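Local atomic coordinates of RIM-binding protein, isoform F (Drosophila melanogaster, PDB entry 4Z8A), a protein that probably acts as a scaffold of the presynaptic active zone, with this SH3 domain binding a peptide derived from the calcium channel Cacophony. Residues Ser27-Val30 with Val35-Cys38; Ile45-Asp50 with Gly55-Glu60. All blocks are in the same frame, centred on the assembly; numbering follows the deposited sequence.

Contact 1 of 2, residues Ser27-Val30 with Val35-Cys38; sequences SPNV and VELC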
# COMPACT_ATOMS: atom_id res chain seq x y z
N SER A 27 10.65 -6.68 -1.12
CA SER A 27 10.68 -5.46 -1.94
C SER A 27 11.83 -5.44 -2.95
O SER A 27 12.95 -5.83 -2.60
CB SER A 27 10.81 -4.22 -1.06
OG SER A 27 10.71 -3.06 -1.86
N PRO A 28 11.55 -4.97 -4.17
CA PRO A 28 12.59 -4.78 -5.18
C PRO A 28 13.23 -3.41 -5.11
O PRO A 28 13.99 -3.08 -6.00
CB PRO A 28 11.84 -4.93 -6.49
CG PRO A 28 10.46 -4.34 -6.16
CD PRO A 28 10.19 -4.81 -4.75
N ASN A 29 12.94 -2.60 -4.08
CA ASN A 29 13.31 -1.20 -4.16
C ASN A 29 14.53 -0.87 -3.33
O ASN A 29 14.64 -1.34 -2.21
CB ASN A 29 12.13 -0.35 -3.72
CG ASN A 29 10.99 -0.48 -4.70
OD1 ASN A 29 11.21 -0.38 -5.92
ND2 ASN A 29 9.80 -0.76 -4.21
N VAL A 30 15.41 -0.04 -3.87
CA VAL A 30 16.71 0.17 -3.22
C VAL A 30 16.58 0.90 -1.88
O VAL A 30 17.46 0.76 -1.03
CB VAL A 30 17.68 0.94 -4.16
CG1 VAL A 30 17.29 2.40 -4.28
CG2 VAL A 30 19.12 0.84 -3.66
N VAL A 35 11.67 3.44 3.54
CA VAL A 35 10.43 4.13 3.22
C VAL A 35 9.16 3.27 3.19
O VAL A 35 8.07 3.84 3.14
CB VAL A 35 10.55 4.89 1.86
CG1 VAL A 35 11.80 5.82 1.84
CG2 VAL A 35 10.55 3.92 0.70
N GLU A 36 9.31 1.95 3.25
CA GLU A 36 8.15 1.04 3.16
C GLU A 36 7.74 0.48 4.53
O GLU A 36 8.55 0.37 5.45
CB GLU A 36 8.44 -0.11 2.17
CG GLU A 36 8.66 0.41 0.77
CD GLU A 36 8.99 -0.68 -0.25
OE1 GLU A 36 8.86 -1.87 0.07
OE2 GLU A 36 9.43 -0.31 -1.36
N LEU A 37 6.46 0.18 4.65
CA LEU A 37 5.86 -0.30 5.89
C LEU A 37 5.77 -1.83 5.89
O LEU A 37 5.46 -2.44 4.86
CB LEU A 37 4.48 0.34 6.04
CG LEU A 37 3.66 0.28 7.32
CD1 LEU A 37 4.44 0.87 8.47
CD2 LEU A 37 2.37 1.08 7.10
N CYS A 38 6.08 -2.44 7.04
CA CYS A 38 5.90 -3.88 7.24
C CYS A 38 4.48 -4.19 7.74
O CYS A 38 3.94 -3.44 8.55
CB CYS A 38 6.94 -4.37 8.25
SG CYS A 38 7.06 -6.14 8.45

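Contact 2 of 2, residues Ile45-Asp50 with Gly55-Glu60; sequences ILVYGD and GFYMGE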
# COMPACT_ATOMS: atom_id res chain seq x y z
N ILE A 45 -4.65 -1.15 7.12
CA ILE A 45 -3.80 0.02 6.88
C ILE A 45 -4.67 1.23 6.58
O ILE A 45 -5.56 1.14 5.74
CB ILE A 45 -2.86 -0.20 5.66
CG1 ILE A 45 -2.22 -1.60 5.70
CG2 ILE A 45 -1.84 0.94 5.53
CD1 ILE A 45 -1.35 -1.86 6.88
N LEU A 46 -4.43 2.34 7.27
CA LEU A 46 -5.09 3.59 6.88
C LEU A 46 -4.30 4.21 5.75
O LEU A 46 -3.11 4.48 5.90
CB LEU A 46 -5.19 4.58 8.05
CG LEU A 46 -6.20 4.24 9.15
CD1 LEU A 46 -5.98 5.13 10.35
CD2 LEU A 46 -7.62 4.40 8.62
N VAL A 47 -4.96 4.45 4.61
CA VAL A 47 -4.29 4.94 3.41
C VAL A 47 -4.70 6.39 3.13
O VAL A 47 -5.87 6.72 3.14
CB VAL A 47 -4.63 4.02 2.22
CG1 VAL A 47 -4.29 4.70 0.92
CG2 VAL A 47 -3.93 2.67 2.38
N TYR A 48 -3.71 7.25 2.90
CA TYR A 48 -3.95 8.68 2.71
C TYR A 48 -3.77 9.09 1.26
O TYR A 48 -2.69 8.97 0.72
CB TYR A 48 -2.99 9.49 3.60
CG TYR A 48 -3.17 9.13 5.04
CD1 TYR A 48 -2.50 8.05 5.62
CD2 TYR A 48 -4.05 9.83 5.83
CE1 TYR A 48 -2.72 7.70 6.93
CE2 TYR A 48 -4.26 9.50 7.13
CZ TYR A 48 -3.61 8.45 7.68
OH TYR A 48 -3.87 8.15 8.99
N GLY A 49 -4.82 9.61 0.63
CA GLY A 49 -4.71 10.03 -0.75
C GLY A 49 -4.59 8.89 -1.75
O GLY A 49 -4.93 7.75 -1.45
N ASP A 50 -4.11 9.22 -2.95
CA ASP A 50 -4.05 8.29 -4.08
C ASP A 50 -2.77 7.45 -4.09
O ASP A 50 -1.80 7.82 -3.46
CB ASP A 50 -4.12 9.04 -5.41
CG ASP A 50 -5.16 10.15 -5.43
OD1 ASP A 50 -6.26 9.95 -4.88
OD2 ASP A 50 -4.88 11.21 -6.02
N GLY A 55 2.66 2.73 -7.82
CA GLY A 55 1.73 1.78 -7.26
C GLY A 55 1.67 1.68 -5.75
O GLY A 55 1.02 0.79 -5.21
N PHE A 56 2.34 2.59 -5.04
CA PHE A 56 2.36 2.53 -3.58
C PHE A 56 1.42 3.54 -2.94
O PHE A 56 1.25 4.65 -3.45
CB PHE A 56 3.79 2.77 -3.04
CG PHE A 56 4.72 1.61 -3.29
CD1 PHE A 56 5.29 1.42 -4.53
CD2 PHE A 56 4.96 0.68 -2.29
CE1 PHE A 56 6.10 0.33 -4.77
CE2 PHE A 56 5.80 -0.40 -2.51
CZ PHE A 56 6.35 -0.59 -3.77
N TYR A 57 0.81 3.16 -1.82
CA TYR A 57 0.02 4.11 -1.02
C TYR A 57 0.85 4.60 0.14
O TYR A 57 1.62 3.84 0.68
CB TYR A 57 -1.23 3.47 -0.44
CG TYR A 57 -2.26 2.99 -1.45
CD1 TYR A 57 -3.02 3.90 -2.17
CD2 TYR A 57 -2.50 1.64 -1.64
CE1 TYR A 57 -3.98 3.47 -3.08
CE2 TYR A 57 -3.45 1.21 -2.55
CZ TYR A 57 -4.18 2.13 -3.27
OH TYR A 57 -5.14 1.70 -4.16
N MET A 58 0.61 5.84 0.58
CA MET A 58 1.12 6.25 1.90
C MET A 58 0.18 5.70 2.97
O MET A 58 -0.99 6.01 2.95
CB MET A 58 1.20 7.76 2.02
CG MET A 58 1.57 8.22 3.45
SD MET A 58 3.19 7.61 4.02
CE MET A 58 4.28 8.24 2.74
N GLY A 59 0.70 4.88 3.88
CA GLY A 59 -0.14 4.23 4.87
C GLY A 59 0.33 4.44 6.30
O GLY A 59 1.46 4.83 6.55
N GLU A 60 -0.57 4.14 7.23
CA GLU A 60 -0.26 4.15 8.67
C GLU A 60 -0.67 2.83 9.27
O GLU A 60 -1.72 2.28 8.90
CB GLU A 60 -0.99 5.28 9.39
CG GLU A 60 -0.60 5.44 10.86
CD GLU A 60 -1.36 4.54 11.82
OE1 GLU A 60 -2.38 3.92 11.42
OE2 GLU A 60 -0.92 4.47 13.00
O HOH W 1 -1.39 7.14 -0.89

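Contact 1 of 2, residues Ser27-Val30 with Val35-Cys38
Glu-36 reaches across the RT loop of this SH3 domain to Ser-27 and Asn-29, joining two parts of the loop on either side of the short helix 32-35. The contact is almost wholly polar and rests on one carboxylate. The Glu-36 side chain is extended beyond CG (chi2 178°), which carries the carboxylate over to the other segment. Ser-27 OG donates to Glu-36 OE1 at 2.9 Å. It comes from the syn side, 20° out of the carboxylate plane. The same hydroxyl oxygen accepts from Asn-29 N at 3.2 Å, which makes an ST turn. The Ser-27 hydroxyl thus ties its own turn to the glutamate. Asn-29 ND2 takes the second carboxylate oxygen, with Glu-36 OE2 2.9 Å away. OE2 lies close to the Asn-29 amide plane, and the donor approaches nearly in line with the C-O bond. The two side chains cross at about a right angle, and the amide and carboxylate planes stand 80° apart. Asn-29 OD1 accepts a hydrogen bond from the backbone of the bound peptide. Glu-36 OE1 is also held by Tyr-21 OH, and OE2 forms a salt bridge with a basic side chain of the peptide. Several bonds therefore fix the carboxylate, and they probably favour its charged form. With an alanine here, the Ser-27 hydroxyl and the Asn-29 amide would probably lose the carboxylate they share, and the peptide's basic group its counter-charge. Such an acidic RT-loop residue facing a basic ligand side chain is typical of the SH3 specificity pocket.

Contact 2 of 2, residues Ile45-Asp50 with Gly55-Glu60
Strands 45-48 and 56-60 run antiparallel with a strong twist, their directions 136° apart, and Leu-46 and Glu-60 form a hydrogen-bonded pair. Leu-46 N donates to Glu-60 O at 3.2 Å, and Glu-60 N returns a bond to Leu-46 O at 2.9 Å. Val-47 and Gly-59 follow as a non-hydrogen-bonded pair. Tyr-48 N then gives a nearly straight bond of 3.0 Å to Met-58 O. Beyond it the chains diverge, and a water fills in. It donates to Tyr-48 O and Asp-50 O and accepts from Met-58 N at 2.8 Å. The same water lies at the edge of the Tyr-57 ring, in its plane.

Leu-46, Tyr-48 and Glu-60 share one face of the sheet. The Tyr-48 ring lies alongside Glu-60 and turns its edge to it, with CE1 3.9 Å from Glu-60 CB. The Glu-60 chain bends at chi2 (-85°), and the Leu-46 side chain lies alongside, its CD1 near Glu-60 OE1. Glu-60 OE2 is bound by Gly-63 N in the turn that follows the strand. Val-47 points to the other face. Its CG1 stands anti to the backbone N (chi1 164°) and meets Tyr-57 CD1 at 3.4 Å, a tight apolar contact. CG2 packs more loosely against Tyr-57 CB. Met-15 of strand 12-16 touches both residues and extends this apolar cluster. Gly-49 has a positive phi, which by itself favours glycine. This is the hairpin of the SH3 beta-barrel whose strands are joined by the n-Src loop.

Contact 1 lies in the RT loop and contact 2 in the hairpin that follows it in the chain. Their centres are about 14 Å apart, yet they meet at Phe-56. The ring of Phe-56 packs on two of the polar side chains of contact 1: Asn-29 ND2 lies 3.5 Å from Phe-56 CZ, and Glu-36 OE2 is 3.8 Å from Phe-56 CE2. The bound peptide uses the same junction. Glu-36 pairs with a basic side chain of the peptide, and Phe-56 makes a cation-pi contact with a basic side chain. Deeper in the domain, Leu-37 CD2 comes within 3.9 Å of Gly-59 O. The RT loop and Phe-56, at the start of strand 56-60, thus contribute to one peptide-binding surface.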